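Local structure of putative triphosphoribosyl-dephospho-coA synthase (Archaeoglobus fulgidus DSM 4304, 3H9P) at residues A[34-37]-A[38-42]; A[148-151]-A[152-156]; A[165-169]-A[170-174]. The protein is of unproven function but belongs to the CitG family, whose members probably bind ATP and make triphosphoribosyl-dephospho-CoA. All blocks are in the same frame, centred on the assembly; numbering follows the deposited sequence.

Contact 1. Residues A[34-37]-A[38-42]; sequences RIIG and EGVLR
The flat carbonyl group of Ile35 meets Gly39, whose backbone N gives Ile35 O a hydrogen bond of 3.1 Å. The other flat group, the guanidinium of Arg42, has Glu38 OE1 at its edge and in its plane. The setting is the N-terminal turn of helix 36-46, with Ile35 at the N-cap position and Arg34, at positive phi, ending the helix before it. Isoleucine has no polar side chain with which to cap, and the first turn finds an acceptor elsewhere in the fold: Asp94 OD1 accepts a hydrogen bond from Gly37 N. The i to i+4 pattern begun by Gly39 continues with Val40 N bound to Ile36 O at 3.0 Å and Leu41 N giving Gly37 O a straighter bond of 169°.

Ile35 folds its longer branch over this turn. CG1 sits at a chi1 of only 31°, well short of a staggered position, and this off-staggered torsion sets CD1 3.7 Å from Gly39 N and 4.1 Å from Glu38 CB. Glycine suits position 39 because a CB there would collide with Ile35 O. One turn apart on the same helix flank, Glu38 and Arg42 form a salt bridge whose Arg42 NE to Glu38 OE1 bond is weak at 3.4 Å. Each has a second partner: Glu38 OE2 is hydrogen-bonded to Ser97 OG, and Arg42 NH1 pairs with Glu29 OE1.

The buried flank carries Ile36 and Val40, aliphatic residues fitted to packing on helix 58-68. Val40 also reaches Ala101 of helix 92-105. Val40 CG2, anti to its own carbonyl carbon, lies 4.4 Å from Ile36 CG2 and only 3.3 Å from Ile36 O.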
loop_
_atom_site.group_PDB
_atom_site.type_symbol
_atom_site.label_atom_id
_atom_site.label_comp_id
_atom_site.label_asym_id
_atom_site.label_seq_id
_atom_site.Cartn_x
_atom_site.Cartn_y
_atom_site.Cartn_z
ATOM N N ARG A 34 23.456 15.680 -8.731
ATOM C CA ARG A 34 22.873 15.461 -7.389
ATOM C C ARG A 34 21.340 15.508 -7.439
ATOM O O ARG A 34 20.681 15.918 -6.493
ATOM C CB ARG A 34 23.385 16.512 -6.377
ATOM C CG ARG A 34 24.834 16.880 -6.502
ATOM C CD ARG A 34 25.716 15.969 -5.715
ATOM N NE ARG A 34 27.128 16.359 -5.771
ATOM C CZ ARG A 34 28.056 15.997 -4.877
ATOM N NH1 ARG A 34 27.743 15.225 -3.827
ATOM N NH2 ARG A 34 29.313 16.412 -5.028
ATOM N N ILE A 35 20.804 15.084 -8.563
ATOM C CA ILE A 35 19.405 15.165 -8.917
ATOM C C ILE A 35 18.736 13.846 -8.543
ATOM O O ILE A 35 18.872 12.890 -9.279
ATOM C CB ILE A 35 19.382 15.196 -10.458
ATOM C CG1 ILE A 35 20.631 14.364 -10.951
ATOM C CG2 ILE A 35 19.339 16.635 -10.978
ATOM C CD1 ILE A 35 20.435 13.383 -12.125
ATOM N N ILE A 36 17.975 13.763 -7.460
ATOM C CA ILE A 36 17.517 12.432 -7.026
ATOM C C ILE A 36 16.480 11.803 -7.985
ATOM O O ILE A 36 16.729 10.736 -8.542
ATOM C CB ILE A 36 17.020 12.378 -5.552
ATOM C CG1 ILE A 36 18.072 12.915 -4.561
ATOM C CG2 ILE A 36 16.533 10.919 -5.161
ATOM C CD1 ILE A 36 19.414 12.309 -4.653
ATOM N N GLY A 37 15.329 12.468 -8.130
ATOM C CA GLY A 37 14.215 12.021 -8.954
ATOM C C GLY A 37 14.622 11.667 -10.371
ATOM O O GLY A 37 14.422 10.532 -10.830
ATOM N N GLU A 38 15.168 12.657 -11.072
ATOM C CA GLU A 38 15.681 12.478 -12.423
ATOM C C GLU A 38 16.635 11.307 -12.491
ATOM O O GLU A 38 16.590 10.528 -13.440
ATOM C CB GLU A 38 16.436 13.730 -12.890
ATOM C CG GLU A 38 15.615 14.678 -13.689
ATOM C CD GLU A 38 14.649 13.951 -14.616
ATOM O OE1 GLU A 38 15.128 13.292 -15.579
ATOM O OE2 GLU A 38 13.420 14.030 -14.356
ATOM N N GLY A 39 17.498 11.211 -11.489
ATOM C CA GLY A 39 18.471 10.135 -11.385
ATOM C C GLY A 39 17.864 8.745 -11.379
ATOM O O GLY A 39 18.307 7.850 -12.130
ATOM N N VAL A 40 16.839 8.567 -10.542
ATOM C CA VAL A 40 16.164 7.269 -10.423
ATOM C C VAL A 40 15.522 6.978 -11.754
ATOM O O VAL A 40 15.712 5.905 -12.286
ATOM C CB VAL A 40 15.092 7.262 -9.296
ATOM C CG1 VAL A 40 14.317 5.915 -9.225
ATOM C CG2 VAL A 40 15.716 7.622 -7.958
ATOM N N LEU A 41 14.858 7.973 -12.329
ATOM C CA LEU A 41 14.176 7.815 -13.609
ATOM C C LEU A 41 15.092 7.466 -14.798
ATOM O O LEU A 41 14.762 6.603 -15.617
ATOM C CB LEU A 41 13.294 9.042 -13.906
ATOM C CG LEU A 41 12.541 9.085 -15.241
ATOM C CD1 LEU A 41 11.457 8.033 -15.300
ATOM C CD2 LEU A 41 11.938 10.472 -15.532
ATOM N N ARG A 42 16.245 8.131 -14.870
ATOM C CA ARG A 42 17.273 7.837 -15.859
ATOM C C ARG A 42 17.845 6.447 -15.640
ATOM O O ARG A 42 17.959 5.654 -16.594
ATOM C CB ARG A 42 18.376 8.891 -15.802
ATOM C CG ARG A 42 18.127 10.028 -16.823
ATOM C CD ARG A 42 18.473 11.439 -16.329
ATOM N NE ARG A 42 17.949 12.449 -17.244
ATOM C CZ ARG A 42 18.619 12.976 -18.277
ATOM N NH1 ARG A 42 19.867 12.604 -18.539
ATOM N NH2 ARG A 42 18.033 13.890 -19.053
#

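Contact 2. Residues A[148-151]-A[152-156]; sequences RELV and DGFKI
Glu149 folds its carboxylate onto the opening residues of the next helix, where Glu149 OE2 accepts a short hydrogen bond of 2.6 Å from Ile156 N on its syn side. The bend at chi2 (-70°) turns the chain back toward the backbone of 154-156, and Glu149 OE1 takes a second bond from Ser157 OG, so both oxygens of this buried acid are gripped. The carboxylate thus lies at the amino end of helix 155-167.

Asp152 works on the same helix end from beside it. Its CG stands between the backbone N and the carbonyl carbon (chi1 67°), and Asp152 OD1 takes an almost straight bond of 3.1 Å from Lys155 N, which comes to it from above the carboxylate plane; this is an Asx motif. The carboxylate is pressed against Arg148 O in the model, however, and its exact position is doubtful. The two acids come close, Glu149 OE2 lying 3.8 Å from Asp152 OD1.

The chain then turns through Gly153, at backbone angles where a CB would jam against the preceding carbonyl. Phe154, also at positive phi, gives Glu149 O a hydrogen bond of 2.9 Å from its N, in the carbonyl plane and on a lone pair. The same oxygen sits 3.4 Å above one face of the Phe154 ring, offset toward the rim, and accepts from a water that itself accepts a hydrogen bond from Gly153 N. Leu150 lies alongside the ring, pointing the same way, with CD1 3.9 Å from Phe154 CZ.

Phe154 and Leu150 pack this corner against helices 58-68 and 76-88, the ring meeting Leu63, Leu67, Ala80, Ala83 and Leu87. Val151 packs on Met137 of helix 133-138 and on Lys121 of the second subunit.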
loop_
_atom_site.group_PDB
_atom_site.type_symbol
_atom_site.label_atom_id
_atom_site.label_comp_id
_atom_site.label_asym_id
_atom_site.label_seq_id
_atom_site.Cartn_x
_atom_site.Cartn_y
_atom_site.Cartn_z
ATOM N N ARG A 148 11.336 3.495 4.417
ATOM C CA ARG A 148 11.913 3.561 5.750
ATOM C C ARG A 148 13.434 3.841 5.762
ATOM O O ARG A 148 13.898 4.610 6.591
ATOM C CB ARG A 148 11.550 2.236 6.398
ATOM C CG ARG A 148 12.349 1.736 7.574
ATOM C CD ARG A 148 11.380 0.860 8.269
ATOM N NE ARG A 148 11.920 -0.408 8.685
ATOM C CZ ARG A 148 11.171 -1.478 8.883
ATOM N NH1 ARG A 148 9.862 -1.430 8.638
ATOM N NH2 ARG A 148 11.738 -2.597 9.302
ATOM N N GLU A 149 14.196 3.232 4.852
ATOM C CA GLU A 149 15.589 3.637 4.579
ATOM C C GLU A 149 15.698 5.095 4.088
ATOM O O GLU A 149 16.663 5.811 4.402
ATOM C CB GLU A 149 16.205 2.737 3.485
ATOM C CG GLU A 149 16.418 1.308 3.918
ATOM C CD GLU A 149 17.520 1.183 4.947
ATOM O OE1 GLU A 149 18.708 1.164 4.577
ATOM O OE2 GLU A 149 17.196 1.128 6.132
ATOM N N LEU A 150 14.750 5.519 3.260
ATOM C CA LEU A 150 14.857 6.846 2.705
ATOM C C LEU A 150 14.568 7.872 3.788
ATOM O O LEU A 150 15.052 9.014 3.708
ATOM C CB LEU A 150 13.960 7.021 1.468
ATOM C CG LEU A 150 14.753 6.875 0.133
ATOM C CD1 LEU A 150 15.294 5.495 -0.032
ATOM C CD2 LEU A 150 13.937 7.266 -1.100
ATOM N N VAL A 151 13.818 7.456 4.808
ATOM C CA VAL A 151 13.403 8.376 5.851
ATOM C C VAL A 151 14.296 8.380 7.121
ATOM O O VAL A 151 14.403 9.387 7.771
ATOM C CB VAL A 151 11.894 8.179 6.229
ATOM C CG1 VAL A 151 11.588 8.810 7.564
ATOM C CG2 VAL A 151 10.979 8.781 5.150
ATOM N N ASP A 152 14.928 7.265 7.459
ATOM C CA ASP A 152 15.581 7.139 8.744
ATOM C C ASP A 152 17.074 7.059 8.603
ATOM O O ASP A 152 17.711 6.500 9.461
ATOM C CB ASP A 152 15.114 5.869 9.485
ATOM C CG ASP A 152 15.579 4.529 8.786
ATOM O OD1 ASP A 152 16.528 4.463 7.915
ATOM O OD2 ASP A 152 14.963 3.504 9.134
ATOM N N GLY A 153 17.633 7.536 7.502
ATOM C CA GLY A 153 19.073 7.488 7.330
ATOM C C GLY A 153 19.654 6.154 6.879
ATOM O O GLY A 153 20.807 5.874 7.145
ATOM N N PHE A 154 18.882 5.316 6.207
ATOM C CA PHE A 154 19.463 4.092 5.646
ATOM C C PHE A 154 19.987 3.108 6.720
ATOM O O PHE A 154 21.044 2.502 6.563
ATOM C CB PHE A 154 20.570 4.431 4.614
ATOM C CG PHE A 154 20.035 5.031 3.339
ATOM C CD1 PHE A 154 19.681 4.212 2.262
ATOM C CD2 PHE A 154 19.864 6.399 3.228
ATOM C CE1 PHE A 154 19.160 4.744 1.120
ATOM C CE2 PHE A 154 19.353 6.957 2.069
ATOM C CZ PHE A 154 18.990 6.122 0.995
ATOM N N LYS A 155 19.229 2.931 7.787
ATOM C CA LYS A 155 19.652 2.055 8.894
ATOM C C LYS A 155 19.872 0.575 8.502
ATOM O O LYS A 155 20.824 -0.042 8.955
ATOM C CB LYS A 155 18.715 2.193 10.076
ATOM C CG LYS A 155 19.012 3.473 10.888
ATOM C CD LYS A 155 17.768 4.009 11.599
ATOM C CE LYS A 155 17.362 3.183 12.819
ATOM N NZ LYS A 155 15.972 3.551 13.323
ATOM N N ILE A 156 19.023 0.009 7.663
ATOM C CA ILE A 156 19.269 -1.352 7.196
ATOM C C ILE A 156 20.553 -1.485 6.353
ATOM O O ILE A 156 21.341 -2.396 6.545
ATOM C CB ILE A 156 18.041 -1.903 6.450
ATOM C CG1 ILE A 156 16.846 -1.912 7.423
ATOM C CG2 ILE A 156 18.322 -3.299 5.939
ATOM C CD1 ILE A 156 15.420 -1.872 6.761
HETATM O O HOH W 1 17.433 8.561 4.847
#

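Contact 3. Residues A[165-169]-A[170-174]; sequences LSFGN and SGKAV
Phe167, near the end of helix 155-167, leans across to Ala173 of the helix that follows, its CB 3.4 Å from Ala173 CB. This is a helix-loop-helix corner, and the ring helps bridge it. The first torsion is eclipsed rather than staggered (chi1 -121°), which swings the ring in front of the new helix: Ala173 CA stands over one face, offset toward the rim, in a CH-pi contact 4.2 Å from the centroid. A small residue suits position 173 because backbone and ring come so close there. Lys172 crosses the phenyl group at about a right angle, with its NZ 4.1 Å from Phe167 CE2, while its charge is paired with Glu176.

Gly168 leaves helical geometry with positive phi, at backbone angles where a CB would press on the carbonyl oxygen of Phe167. Its own carbonyl looks over the corner, Gly168 O lying 3.5 Å from Ala173 CB. Asn169 then takes the chain round and directs its amide to the C-terminal tail, ND2 giving a hydrogen bond to Trp248 O.

There the second segment begins. Ser170 is the N-cap of helix 171-182: its OG sits between backbone N and carbonyl carbon (chi1 69°), and from there accepts a hydrogen bond of 3.0 Å from Ala173 N at 160°. With an alanine here, Ala173 N would probably lose its acceptor and the first turn of the helix would be left without its side-chain cap.

Across the corner itself no hydrogen bond is made. The two segments meet through carbon atoms and a ring face, whereas polar groups are used to begin the helix and to fasten the turn to Trp248, consistent with a corner held between its two arms mainly by apolar contact.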
loop_
_atom_site.group_PDB
_atom_site.type_symbol
_atom_site.label_atom_id
_atom_site.label_comp_id
_atom_site.label_asym_id
_atom_site.label_seq_id
_atom_site.Cartn_x
_atom_site.Cartn_y
_atom_site.Cartn_z
ATOM N N LEU A 165 31.593 -5.818 6.270
ATOM C CA LEU A 165 32.883 -5.402 6.774
ATOM C C LEU A 165 33.445 -6.379 7.801
ATOM O O LEU A 165 34.639 -6.619 7.784
ATOM C CB LEU A 165 32.843 -3.982 7.345
ATOM C CG LEU A 165 32.549 -2.804 6.403
ATOM C CD1 LEU A 165 32.765 -1.539 7.214
ATOM C CD2 LEU A 165 33.430 -2.821 5.136
ATOM N N SER A 166 32.619 -6.956 8.680
ATOM C CA SER A 166 33.185 -7.925 9.645
ATOM C C SER A 166 33.579 -9.218 8.970
ATOM O O SER A 166 34.346 -9.998 9.516
ATOM C CB SER A 166 32.290 -8.180 10.863
ATOM O OG SER A 166 31.028 -8.657 10.484
ATOM N N PHE A 167 33.106 -9.404 7.748
ATOM C CA PHE A 167 33.353 -10.635 7.016
ATOM C C PHE A 167 34.659 -10.627 6.248
ATOM O O PHE A 167 35.499 -11.496 6.460
ATOM C CB PHE A 167 32.217 -10.908 6.046
ATOM C CG PHE A 167 31.527 -12.191 6.283
ATOM C CD1 PHE A 167 30.300 -12.210 6.934
ATOM C CD2 PHE A 167 32.099 -13.383 5.873
ATOM C CE1 PHE A 167 29.660 -13.400 7.177
ATOM C CE2 PHE A 167 31.462 -14.588 6.116
ATOM C CZ PHE A 167 30.242 -14.591 6.766
ATOM N N GLY A 168 34.838 -9.664 5.352
ATOM C CA GLY A 168 35.946 -9.716 4.421
ATOM C C GLY A 168 35.438 -9.589 2.995
ATOM O O GLY A 168 34.315 -10.007 2.672
ATOM N N ASN A 169 36.250 -8.991 2.128
ATOM C CA ASN A 169 35.819 -8.815 0.758
ATOM C C ASN A 169 35.736 -10.159 0.059
ATOM O O ASN A 169 36.772 -10.774 -0.248
ATOM C CB ASN A 169 36.708 -7.835 -0.008
ATOM C CG ASN A 169 35.958 -7.138 -1.128
ATOM O OD1 ASN A 169 35.276 -7.780 -1.944
ATOM N ND2 ASN A 169 36.063 -5.811 -1.168
ATOM N N SER A 170 34.506 -10.629 -0.147
ATOM C CA SER A 170 34.270 -11.915 -0.804
ATOM C C SER A 170 32.844 -11.983 -1.286
ATOM O O SER A 170 31.982 -11.297 -0.764
ATOM C CB SER A 170 34.573 -13.098 0.143
ATOM O OG SER A 170 33.630 -13.191 1.206
ATOM N N GLY A 171 32.598 -12.812 -2.293
ATOM C CA GLY A 171 31.224 -13.118 -2.701
ATOM C C GLY A 171 30.468 -13.830 -1.586
ATOM O O GLY A 171 29.298 -13.556 -1.368
ATOM N N LYS A 172 31.164 -14.731 -0.884
ATOM C CA LYS A 172 30.690 -15.417 0.326
ATOM C C LYS A 172 30.012 -14.489 1.328
ATOM O O LYS A 172 28.893 -14.760 1.775
ATOM C CB LYS A 172 31.875 -16.134 1.000
ATOM C CG LYS A 172 31.633 -16.678 2.418
ATOM C CD LYS A 172 31.007 -18.051 2.365
ATOM C CE LYS A 172 31.063 -18.740 3.717
ATOM N NZ LYS A 172 30.070 -18.159 4.668
ATOM N N ALA A 173 30.685 -13.396 1.673
ATOM C CA ALA A 173 30.113 -12.413 2.570
ATOM C C ALA A 173 28.797 -11.870 2.018
ATOM O O ALA A 173 27.849 -11.649 2.785
ATOM C CB ALA A 173 31.084 -11.270 2.820
ATOM N N VAL A 174 28.745 -11.632 0.707
ATOM C CA VAL A 174 27.548 -11.042 0.093
ATOM C C VAL A 174 26.369 -12.011 0.197
ATOM O O VAL A 174 25.242 -11.591 0.486
ATOM C CB VAL A 174 27.760 -10.614 -1.388
ATOM C CG1 VAL A 174 26.417 -10.227 -2.034
ATOM C CG2 VAL A 174 28.710 -9.439 -1.475
#

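Overall arrangement
Following the chain from the N terminus, the three contacts come in series, none nested in or crossing another. Contact 1 joins helix 24-33 to helix 36-46 and closes the short link between them. Contact 2 closes the turn from helix 145-151 to helix 155-167, and contact 3 the turn from the far end of that helix to helix 171-182, so helix 155-167 carries a corner at each end, with the two centres 22 Å apart. Contacts 1 and 2 are closer, about 6 Å between nearest atoms, and both lean on helix 58-68. Contact 3 lies at the surface, about 21 Å from contact 1 at their nearest atoms, tied instead to helix 230-246 and the C-terminal tail.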